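Local coordinates for ribonuclease (Nicotiana glutinosa, PDB 1IYB), which probably cleaves RNA as a ribonuclease of the T2 family and binds guanosine-5'-monophosphate, at residues 55-69 and 98-112. Residues are numbered along the deposited sequence; the frame is centred on the assembly and turned at random.
With 5GP (guanosine-5'-monophosphate), chain C.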
ATOM      1  N   PRO A  55      -6.438  -3.484   4.881  1.00  6.16           N
ATOM      2  CA  PRO A  55      -5.587  -4.524   4.300  1.00  6.08           C
ATOM      3  C   PRO A  55      -5.549  -4.331   2.785  1.00  6.45           C
ATOM      4  O   PRO A  55      -6.475  -3.762   2.211  1.00  7.37           O
ATOM      5  CB  PRO A  55      -6.306  -5.805   4.690  1.00  6.01           C
ATOM      6  CG  PRO A  55      -7.754  -5.393   4.614  1.00  6.84           C
ATOM      7  CD  PRO A  55      -7.750  -4.029   5.275  1.00  5.64           C
ATOM      8  N   SER A  56      -4.475  -4.781   2.145  1.00  6.05           N
ATOM      9  CA  SER A  56      -4.367  -4.676   0.690  1.00  6.57           C
ATOM     10  C   SER A  56      -3.499  -5.792   0.118  1.00  6.95           C
ATOM     11  O   SER A  56      -2.543  -6.225   0.757  1.00  7.15           O
ATOM     12  CB  SER A  56      -3.808  -3.307   0.272  1.00 10.19           C
ATOM     13  OG  SER A  56      -2.538  -3.055   0.843  1.00 12.56           O
ATOM     14  N   ASN A  57      -3.860  -6.253  -1.084  1.00  6.38           N
ATOM     15  CA  ASN A  57      -3.152  -7.322  -1.798  1.00  6.69           C
ATOM     16  C   ASN A  57      -3.002  -8.530  -0.887  1.00  6.63           C
ATOM     17  O   ASN A  57      -1.895  -8.982  -0.608  1.00  6.42           O
ATOM     18  CB  ASN A  57      -1.771  -6.842  -2.247  1.00  7.04           C
ATOM     19  CG  ASN A  57      -1.837  -5.589  -3.095  1.00  8.78           C
ATOM     20  OD1 ASN A  57      -1.319  -4.540  -2.712  1.00 14.65           O
ATOM     21  ND2 ASN A  57      -2.473  -5.690  -4.256  1.00  8.79           N
ATOM     22  N   CYS A  58      -4.138  -9.066  -0.462  1.00  6.76           N
ATOM     23  CA  CYS A  58      -4.184 -10.175   0.481  1.00  8.81           C
ATOM     24  C   CYS A  58      -3.971 -11.616   0.016  1.00  8.05           C
ATOM     25  O   CYS A  58      -3.748 -12.489   0.857  1.00 10.79           O
ATOM     26  CB  CYS A  58      -5.501 -10.091   1.256  1.00  9.81           C
ATOM     27  SG  CYS A  58      -5.668  -8.554   2.231  1.00 11.49           S
ATOM     28  N   ASP A  59      -4.034 -11.891  -1.283  1.00  6.96           N
ATOM     29  CA  ASP A  59      -3.845 -13.271  -1.738  1.00  7.93           C
ATOM     30  C   ASP A  59      -3.267 -13.373  -3.144  1.00  8.59           C
ATOM     31  O   ASP A  59      -3.994 -13.314  -4.138  1.00  8.90           O
ATOM     32  CB  ASP A  59      -5.174 -14.029  -1.685  1.00  8.58           C
ATOM     33  CG  ASP A  59      -4.991 -15.538  -1.772  1.00 10.97           C
ATOM     34  OD1 ASP A  59      -3.915 -15.996  -2.223  1.00 10.39           O
ATOM     35  OD2 ASP A  59      -5.930 -16.272  -1.395  1.00 13.59           O
ATOM     36  N   SER A  60      -1.954 -13.552  -3.217  1.00  8.92           N
ATOM     37  CA  SER A  60      -1.261 -13.651  -4.497  1.00  9.65           C
ATOM     38  C   SER A  60      -1.661 -14.877  -5.312  1.00 10.23           C
ATOM     39  O   SER A  60      -1.385 -14.945  -6.509  1.00 12.02           O
ATOM     40  CB  SER A  60       0.249 -13.680  -4.263  1.00  8.78           C
ATOM     41  OG  SER A  60       0.614 -14.832  -3.523  1.00  8.86           O
ATOM     42  N   ASN A  61      -2.306 -15.846  -4.671  1.00  9.28           N
ATOM     43  CA  ASN A  61      -2.710 -17.054  -5.374  1.00 10.46           C
ATOM     44  C   ASN A  61      -4.167 -17.049  -5.806  1.00 11.65           C
ATOM     45  O   ASN A  61      -4.730 -18.084  -6.165  1.00 12.49           O
ATOM     46  CB  ASN A  61      -2.387 -18.279  -4.523  1.00 11.17           C
ATOM     47  CG  ASN A  61      -0.894 -18.508  -4.420  1.00 11.18           C
ATOM     48  OD1 ASN A  61      -0.215 -18.629  -5.438  1.00 13.68           O
ATOM     49  ND2 ASN A  61      -0.372 -18.546  -3.201  1.00 11.95           N
ATOM     50  N   SER A  62      -4.764 -15.862  -5.775  1.00 11.79           N
ATOM     51  CA  SER A  62      -6.142 -15.681  -6.203  1.00 13.21           C
ATOM     52  C   SER A  62      -6.159 -14.566  -7.244  1.00 11.75           C
ATOM     53  O   SER A  62      -6.740 -13.503  -7.028  1.00 11.20           O
ATOM     54  CB  SER A  62      -7.028 -15.306  -5.019  1.00 14.38           C
ATOM     55  OG  SER A  62      -8.349 -15.028  -5.447  1.00 22.72           O
ATOM     56  N   PRO A  63      -5.507 -14.792  -8.390  1.00 10.38           N
ATOM     57  CA  PRO A  63      -5.469 -13.775  -9.444  1.00  9.60           C
ATOM     58  C   PRO A  63      -6.831 -13.539 -10.088  1.00  9.30           C
ATOM     59  O   PRO A  63      -7.689 -14.417 -10.089  1.00  9.60           O
ATOM     60  CB  PRO A  63      -4.449 -14.344 -10.428  1.00 10.58           C
ATOM     61  CG  PRO A  63      -4.665 -15.807 -10.305  1.00 11.17           C
ATOM     62  CD  PRO A  63      -4.788 -16.009  -8.809  1.00 10.68           C
ATOM     63  N   TYR A  64      -7.024 -12.334 -10.618  1.00  9.17           N
ATOM     64  CA  TYR A  64      -8.270 -11.984 -11.288  1.00  9.94           C
ATOM     65  C   TYR A  64      -8.504 -12.969 -12.435  1.00 10.85           C
ATOM     66  O   TYR A  64      -7.576 -13.289 -13.184  1.00 11.41           O
ATOM     67  CB  TYR A  64      -8.176 -10.558 -11.836  1.00  9.54           C
ATOM     68  CG  TYR A  64      -9.360 -10.114 -12.666  1.00  9.77           C
ATOM     69  CD1 TYR A  64     -10.623  -9.949 -12.093  1.00  9.24           C
ATOM     70  CD2 TYR A  64      -9.213  -9.841 -14.025  1.00 11.62           C
ATOM     71  CE1 TYR A  64     -11.709  -9.519 -12.856  1.00 10.52           C
ATOM     72  CE2 TYR A  64     -10.291  -9.412 -14.795  1.00 10.14           C
ATOM     73  CZ  TYR A  64     -11.534  -9.251 -14.206  1.00  9.74           C
ATOM     74  OH  TYR A  64     -12.597  -8.808 -14.961  1.00 11.64           O
ATOM     75  N   ASP A  65      -9.738 -13.446 -12.556  1.00 11.54           N
ATOM     76  CA  ASP A  65     -10.121 -14.396 -13.604  1.00 11.74           C
ATOM     77  C   ASP A  65     -11.428 -13.898 -14.218  1.00 11.39           C
ATOM     78  O   ASP A  65     -12.513 -14.220 -13.732  1.00 10.83           O
ATOM     79  CB  ASP A  65     -10.323 -15.787 -12.994  1.00 13.64           C
ATOM     80  CG  ASP A  65     -10.657 -16.842 -14.032  1.00 15.86           C
ATOM     81  OD1 ASP A  65     -10.894 -18.006 -13.636  1.00 16.84           O
ATOM     82  OD2 ASP A  65     -10.680 -16.515 -15.238  1.00 16.71           O
ATOM     83  N   GLN A  66     -11.326 -13.116 -15.289  1.00 11.47           N
ATOM     84  CA  GLN A  66     -12.516 -12.557 -15.913  1.00 11.99           C
ATOM     85  C   GLN A  66     -13.563 -13.584 -16.338  1.00 12.58           C
ATOM     86  O   GLN A  66     -14.747 -13.264 -16.414  1.00 11.97           O
ATOM     87  CB  GLN A  66     -12.130 -11.661 -17.097  1.00 12.43           C
ATOM     88  CG  GLN A  66     -13.319 -10.946 -17.734  1.00 13.85           C
ATOM     89  CD  GLN A  66     -12.946  -9.633 -18.404  1.00 15.15           C
ATOM     90  OE1 GLN A  66     -13.447  -9.311 -19.483  1.00 17.52           O
ATOM     91  NE2 GLN A  66     -12.082  -8.858 -17.759  1.00 11.22           N
ATOM     92  N   SER A  67     -13.149 -14.821 -16.597  1.00 13.20           N
ATOM     93  CA  SER A  67     -14.114 -15.841 -17.000  1.00 14.91           C
ATOM     94  C   SER A  67     -15.140 -16.113 -15.895  1.00 14.77           C
ATOM     95  O   SER A  67     -16.265 -16.530 -16.173  1.00 15.81           O
ATOM     96  CB  SER A  67     -13.400 -17.143 -17.380  1.00 16.53           C
ATOM     97  OG  SER A  67     -12.817 -17.764 -16.249  1.00 18.81           O
ATOM     98  N   GLN A  68     -14.757 -15.862 -14.644  1.00 13.21           N
ATOM     99  CA  GLN A  68     -15.650 -16.084 -13.509  1.00 12.60           C
ATOM    100  C   GLN A  68     -16.735 -15.018 -13.381  1.00 11.93           C
ATOM    101  O   GLN A  68     -17.671 -15.181 -12.602  1.00 13.08           O
ATOM    102  CB  GLN A  68     -14.850 -16.154 -12.200  1.00 12.10           C
ATOM    103  CG  GLN A  68     -13.759 -17.215 -12.206  1.00 13.61           C
ATOM    104  CD  GLN A  68     -13.143 -17.441 -10.839  1.00 15.02           C
ATOM    105  OE1 GLN A  68     -12.067 -18.032 -10.723  1.00 15.95           O
ATOM    106  NE2 GLN A  68     -13.824 -16.983  -9.796  1.00 11.03           N
ATOM    107  N   VAL A  69     -16.613 -13.933 -14.138  1.00 12.63           N
ATOM    108  CA  VAL A  69     -17.606 -12.861 -14.088  1.00 12.91           C
ATOM    109  C   VAL A  69     -18.095 -12.467 -15.480  1.00 14.29           C
ATOM    110  O   VAL A  69     -18.598 -11.361 -15.680  1.00 14.53           O
ATOM    111  CB  VAL A  69     -17.038 -11.599 -13.397  1.00 12.08           C
ATOM    112  CG1 VAL A  69     -16.667 -11.918 -11.955  1.00 11.35           C
ATOM    113  CG2 VAL A  69     -15.830 -11.088 -14.156  1.00 11.28           C
ATOM    114  N   TRP A  98      -9.810  -6.200  -7.810  1.00  6.04           N
ATOM    115  CA  TRP A  98      -9.951  -7.512  -7.194  1.00  5.69           C
ATOM    116  C   TRP A  98      -8.687  -7.908  -6.439  1.00  6.29           C
ATOM    117  O   TRP A  98      -8.747  -8.331  -5.284  1.00  6.19           O
ATOM    118  CB  TRP A  98     -10.261  -8.606  -8.225  1.00  6.12           C
ATOM    119  CG  TRP A  98     -10.070  -9.970  -7.624  1.00  6.15           C
ATOM    120  CD1 TRP A  98      -8.994 -10.799  -7.791  1.00  5.67           C
ATOM    121  CD2 TRP A  98     -10.898 -10.590  -6.631  1.00  6.45           C
ATOM    122  NE1 TRP A  98      -9.096 -11.885  -6.955  1.00  7.80           N
ATOM    123  CE2 TRP A  98     -10.255 -11.783  -6.231  1.00  6.56           C
ATOM    124  CE3 TRP A  98     -12.120 -10.247  -6.035  1.00  6.96           C
ATOM    125  CZ2 TRP A  98     -10.791 -12.638  -5.260  1.00  6.01           C
ATOM    126  CZ3 TRP A  98     -12.655 -11.098  -5.065  1.00  7.82           C
ATOM    127  CH2 TRP A  98     -11.987 -12.279  -4.689  1.00  6.81           C
ATOM    128  N   GLU A  99      -7.541  -7.774  -7.094  1.00  7.02           N
ATOM    129  CA  GLU A  99      -6.287  -8.166  -6.469  1.00  7.82           C
ATOM    130  C   GLU A  99      -5.886  -7.334  -5.259  1.00  7.34           C
ATOM    131  O   GLU A  99      -5.390  -7.874  -4.270  1.00  7.43           O
ATOM    132  CB  GLU A  99      -5.183  -8.190  -7.529  1.00 10.43           C
ATOM    133  CG  GLU A  99      -5.515  -9.198  -8.625  1.00 13.60           C
ATOM    134  CD  GLU A  99      -4.355  -9.522  -9.545  1.00 15.69           C
ATOM    135  OE1 GLU A  99      -4.550 -10.374 -10.444  1.00 15.40           O
ATOM    136  OE2 GLU A  99      -3.262  -8.935  -9.376  1.00 17.64           O
ATOM    137  N   LYS A 100      -6.118  -6.028  -5.307  1.00  6.11           N
ATOM    138  CA  LYS A 100      -5.759  -5.178  -4.174  1.00  4.62           C
ATOM    139  C   LYS A 100      -6.783  -5.192  -3.042  1.00  4.54           C
ATOM    140  O   LYS A 100      -6.416  -5.206  -1.865  1.00  5.60           O
ATOM    141  CB  LYS A 100      -5.560  -3.727  -4.625  1.00  4.87           C
ATOM    142  CG  LYS A 100      -5.228  -2.773  -3.474  1.00  6.88           C
ATOM    143  CD  LYS A 100      -4.934  -1.358  -3.963  1.00  6.40           C
ATOM    144  CE  LYS A 100      -4.526  -0.448  -2.803  1.00  9.24           C
ATOM    145  NZ  LYS A 100      -4.190   0.943  -3.240  1.00 10.62           N
ATOM    146  N   HIS A 101      -8.065  -5.200  -3.396  1.00  5.06           N
ATOM    147  CA  HIS A 101      -9.129  -5.151  -2.395  1.00  5.10           C
ATOM    148  C   HIS A 101      -9.991  -6.410  -2.243  1.00  4.54           C
ATOM    149  O   HIS A 101     -10.225  -6.883  -1.128  1.00  5.82           O
ATOM    150  CB  HIS A 101     -10.032  -3.953  -2.701  1.00  6.25           C
ATOM    151  CG  HIS A 101      -9.337  -2.627  -2.614  1.00  5.54           C
ATOM    152  ND1 HIS A 101      -8.917  -2.084  -1.419  1.00  7.07           N
ATOM    153  CD2 HIS A 101      -9.006  -1.727  -3.571  1.00  8.45           C
ATOM    154  CE1 HIS A 101      -8.360  -0.906  -1.643  1.00  7.38           C
ATOM    155  NE2 HIS A 101      -8.402  -0.666  -2.941  1.00  8.58           N
ATOM    156  N   GLY A 102     -10.488  -6.936  -3.359  1.00  4.70           N
ATOM    157  CA  GLY A 102     -11.324  -8.122  -3.305  1.00  6.58           C
ATOM    158  C   GLY A 102     -10.718  -9.300  -2.563  1.00  6.61           C
ATOM    159  O   GLY A 102     -11.395  -9.977  -1.788  1.00  7.10           O
ATOM    160  N   THR A 103      -9.439  -9.561  -2.803  1.00  6.90           N
ATOM    161  CA  THR A 103      -8.774 -10.678  -2.146  1.00  6.44           C
ATOM    162  C   THR A 103      -8.802 -10.558  -0.622  1.00  7.17           C
ATOM    163  O   THR A 103      -8.698 -11.561   0.088  1.00  8.70           O
ATOM    164  CB  THR A 103      -7.307 -10.791  -2.599  1.00  6.03           C
ATOM    165  OG1 THR A 103      -6.627  -9.562  -2.313  1.00  7.21           O
ATOM    166  CG2 THR A 103      -7.232 -11.089  -4.097  1.00  7.84           C
ATOM    167  N   CYS A 104      -8.941  -9.335  -0.120  1.00  6.03           N
ATOM    168  CA  CYS A 104      -8.968  -9.121   1.320  1.00  7.38           C
ATOM    169  C   CYS A 104     -10.329  -9.425   1.940  1.00  7.51           C
ATOM    170  O   CYS A 104     -10.506  -9.299   3.153  1.00  9.75           O
ATOM    171  CB  CYS A 104      -8.534  -7.687   1.645  1.00  7.96           C
ATOM    172  SG  CYS A 104      -6.829  -7.311   1.101  1.00  8.06           S
ATOM    173  N   ALA A 105     -11.282  -9.840   1.108  1.00  7.37           N
ATOM    174  CA  ALA A 105     -12.618 -10.190   1.583  1.00  8.45           C
ATOM    175  C   ALA A 105     -13.031 -11.533   0.985  1.00  9.29           C
ATOM    176  O   ALA A 105     -14.217 -11.845   0.904  1.00  7.71           O
ATOM    177  CB  ALA A 105     -13.625  -9.111   1.187  1.00  9.64           C
ATOM    178  N   GLU A 106     -12.034 -12.318   0.576  1.00  9.98           N
ATOM    179  CA  GLU A 106     -12.237 -13.639  -0.027  1.00 13.67           C
ATOM    180  C   GLU A 106     -13.124 -14.581   0.774  1.00 13.63           C
ATOM    181  O   GLU A 106     -13.782 -15.452   0.205  1.00 14.76           O
ATOM    182  CB  GLU A 106     -10.892 -14.341  -0.229  1.00 15.77           C
ATOM    183  CG  GLU A 106     -10.121 -13.918  -1.441  1.00 19.85           C
ATOM    184  CD  GLU A 106      -8.806 -14.668  -1.566  1.00 17.57           C
ATOM    185  OE1 GLU A 106      -8.171 -14.562  -2.627  1.00 22.91           O
ATOM    186  OE2 GLU A 106      -8.401 -15.353  -0.601  1.00 19.79           O
ATOM    187  N   ASN A 107     -13.112 -14.420   2.091  1.00 12.81           N
ATOM    188  CA  ASN A 107     -13.892 -15.268   2.979  1.00 13.85           C
ATOM    189  C   ASN A 107     -15.370 -14.914   2.934  1.00 12.54           C
ATOM    190  O   ASN A 107     -16.214 -15.686   3.393  1.00 13.42           O
ATOM    191  CB  ASN A 107     -13.379 -15.128   4.415  1.00 15.20           C
ATOM    192  CG  ASN A 107     -13.599 -13.732   4.983  1.00 16.67           C
ATOM    193  OD1 ASN A 107     -14.366 -13.551   5.932  1.00 19.28           O
ATOM    194  ND2 ASN A 107     -12.927 -12.737   4.402  1.00 13.65           N
ATOM    195  N   VAL A 108     -15.673 -13.742   2.384  1.00  9.96           N
ATOM    196  CA  VAL A 108     -17.046 -13.266   2.289  1.00  9.70           C
ATOM    197  C   VAL A 108     -17.600 -13.376   0.870  1.00  9.58           C
ATOM    198  O   VAL A 108     -18.732 -13.816   0.675  1.00  9.99           O
ATOM    199  CB  VAL A 108     -17.145 -11.795   2.757  1.00  9.18           C
ATOM    200  CG1 VAL A 108     -18.570 -11.294   2.616  1.00  8.96           C
ATOM    201  CG2 VAL A 108     -16.687 -11.680   4.203  1.00  9.99           C
ATOM    202  N   PHE A 109     -16.801 -12.979  -0.117  1.00 10.12           N
ATOM    203  CA  PHE A 109     -17.225 -13.032  -1.518  1.00  8.75           C
ATOM    204  C   PHE A 109     -16.141 -13.628  -2.409  1.00 10.13           C
ATOM    205  O   PHE A 109     -14.960 -13.335  -2.217  1.00 10.44           O
ATOM    206  CB  PHE A 109     -17.483 -11.624  -2.088  1.00  9.91           C
ATOM    207  CG  PHE A 109     -18.575 -10.853  -1.408  1.00 10.24           C
ATOM    208  CD1 PHE A 109     -18.292  -9.642  -0.782  1.00 11.91           C
ATOM    209  CD2 PHE A 109     -19.894 -11.287  -1.456  1.00 10.78           C
ATOM    210  CE1 PHE A 109     -19.304  -8.873  -0.220  1.00 12.17           C
ATOM    211  CE2 PHE A 109     -20.916 -10.524  -0.894  1.00 11.47           C
ATOM    212  CZ  PHE A 109     -20.618  -9.314  -0.277  1.00 10.37           C
ATOM    213  N   ASP A 110     -16.527 -14.461  -3.375  1.00  8.12           N
ATOM    214  CA  ASP A 110     -15.537 -14.947  -4.326  1.00  9.20           C
ATOM    215  C   ASP A 110     -15.567 -13.871  -5.416  1.00  8.10           C
ATOM    216  O   ASP A 110     -16.202 -12.827  -5.226  1.00  8.16           O
ATOM    217  CB  ASP A 110     -15.853 -16.358  -4.878  1.00  9.13           C
ATOM    218  CG  ASP A 110     -17.219 -16.475  -5.537  1.00 12.66           C
ATOM    219  OD1 ASP A 110     -17.844 -15.453  -5.880  1.00 11.59           O
ATOM    220  OD2 ASP A 110     -17.659 -17.633  -5.731  1.00 13.14           O
ATOM    221  N   GLN A 111     -14.896 -14.082  -6.540  1.00  8.66           N
ATOM    222  CA  GLN A 111     -14.882 -13.042  -7.564  1.00  7.87           C
ATOM    223  C   GLN A 111     -16.252 -12.650  -8.097  1.00  7.32           C
ATOM    224  O   GLN A 111     -16.572 -11.459  -8.176  1.00  6.92           O
ATOM    225  CB  GLN A 111     -13.944 -13.435  -8.703  1.00  8.68           C
ATOM    226  CG  GLN A 111     -12.494 -13.404  -8.250  1.00  9.30           C
ATOM    227  CD  GLN A 111     -11.508 -13.649  -9.366  1.00 10.06           C
ATOM    228  OE1 GLN A 111     -11.617 -13.068 -10.446  1.00  9.19           O
ATOM    229  NE2 GLN A 111     -10.522 -14.502  -9.104  1.00  9.51           N
ATOM    230  N   HIS A 112     -17.071 -13.635  -8.449  1.00  6.31           N
ATOM    231  CA  HIS A 112     -18.400 -13.325  -8.963  1.00  8.41           C
ATOM    232  C   HIS A 112     -19.217 -12.562  -7.920  1.00  8.67           C
ATOM    233  O   HIS A 112     -19.888 -11.583  -8.245  1.00  8.87           O
ATOM    234  CB  HIS A 112     -19.150 -14.598  -9.351  1.00  9.10           C
ATOM    235  CG  HIS A 112     -20.484 -14.331  -9.975  1.00 10.48           C
ATOM    236  ND1 HIS A 112     -20.649 -14.135 -11.330  1.00 12.46           N
ATOM    237  CD2 HIS A 112     -21.708 -14.165  -9.420  1.00 10.35           C
ATOM    238  CE1 HIS A 112     -21.916 -13.860 -11.581  1.00 10.15           C
ATOM    239  NE2 HIS A 112     -22.580 -13.872 -10.439  1.00 13.92           N
TER
HETATM  240  P   5GP C1295      -7.257   2.005  -5.289  1.00 17.27           P
HETATM  241  O1P 5GP C1295      -6.476   1.614  -4.112  1.00 22.43           O
HETATM  242  O2P 5GP C1295      -8.421   1.067  -5.544  1.00 17.29           O
HETATM  243  O3P 5GP C1295      -7.751   3.487  -5.151  1.00 15.46           O
HETATM  244  O5' 5GP C1295      -6.372   2.021  -6.667  1.00 23.32           O
HETATM  245  C5' 5GP C1295      -6.919   2.553  -7.930  1.00 23.26           C
HETATM  246  C4' 5GP C1295      -5.943   2.485  -9.129  1.00 23.80           C
HETATM  247  O4' 5GP C1295      -6.741   1.981 -10.291  1.00 22.23           O
HETATM  248  C3' 5GP C1295      -5.324   3.769  -9.675  1.00 25.00           C
HETATM  249  O3' 5GP C1295      -4.139   4.167  -9.002  1.00 27.95           O
HETATM  250  C2' 5GP C1295      -5.043   3.467 -11.151  1.00 22.11           C
HETATM  251  O2' 5GP C1295      -3.753   2.849 -11.346  1.00 25.46           O
HETATM  252  C1' 5GP C1295      -6.195   2.551 -11.528  1.00 19.37           C
HETATM  253  N9  5GP C1295      -7.285   3.064 -12.417  1.00 13.15           N
HETATM  254  C8  5GP C1295      -7.645   2.667 -13.686  1.00 12.91           C
HETATM  255  N7  5GP C1295      -8.724   3.242 -14.175  1.00 10.16           N
HETATM  256  C5  5GP C1295      -9.103   4.099 -13.122  1.00 10.74           C
HETATM  257  C6  5GP C1295     -10.219   4.997 -13.056  1.00  9.86           C
HETATM  258  O6  5GP C1295     -11.076   5.206 -13.908  1.00  9.06           O
HETATM  259  N1  5GP C1295     -10.257   5.694 -11.808  1.00 11.19           N
HETATM  260  C2  5GP C1295      -9.325   5.517 -10.788  1.00 13.01           C
HETATM  261  N2  5GP C1295      -9.553   6.278  -9.698  1.00 11.66           N
HETATM  262  N3  5GP C1295      -8.277   4.673 -10.846  1.00 12.50           N
HETATM  263  C4  5GP C1295      -8.230   3.997 -12.045  1.00 12.57           C
HETATM  264  O   HOH W   1      -8.912  -3.108   1.104  1.00  8.61           O
HETATM  265  O   HOH W   2      -3.878 -10.173  -3.820  1.00  8.65           O
HETATM  266  O   HOH W   3     -10.432 -16.097  -6.611  1.00 16.08           O
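Gln111 sets its CG anti to its own carbonyl carbon (chi1 -69°) and runs on extended, which carries its amide to the backbone of Pro63 and Asp65; Trp98, with CG anti to its backbone N (chi1 166°), turns its indole edge to Ser62. The amide of Gln111 grips the loop twice: OE1 takes the N-H of Asp65 at 2.9 Å, in the carbonyl plane on a lone pair, while NE2 gives a more bent bond to Pro63 O at 3.0 Å. On the way, Gln111 CG lies over the centre of one indole face. Trp98 NE1 donates to Ser62 O at 2.9 Å, almost in the ring plane, and Glu99 OE1 receives Tyr64 N on its anti lone pair, nearly straight at 173°. With an alanine here instead of Gln111, Asp65 N and Pro63 O are likely to lose these partners, and the indole face the methylene lying over it. Farther along, Asn57 N hydrogen-bonds to Lys100 O (2.9 Å), and a disulfide joins Cys58 SG to Cys104 SG. Lys100 NZ and His101 NE2 meanwhile hydrogen-bond to the nucleotide phosphate. Side-chain-to-backbone bonds, a backbone bond and a disulfide thus fix the loop between strand 41-48 and helix 73-79 to the end of helix 91-102 and the start of helix 111-124, which probably steadies the backbone carrying Lys100 and His101.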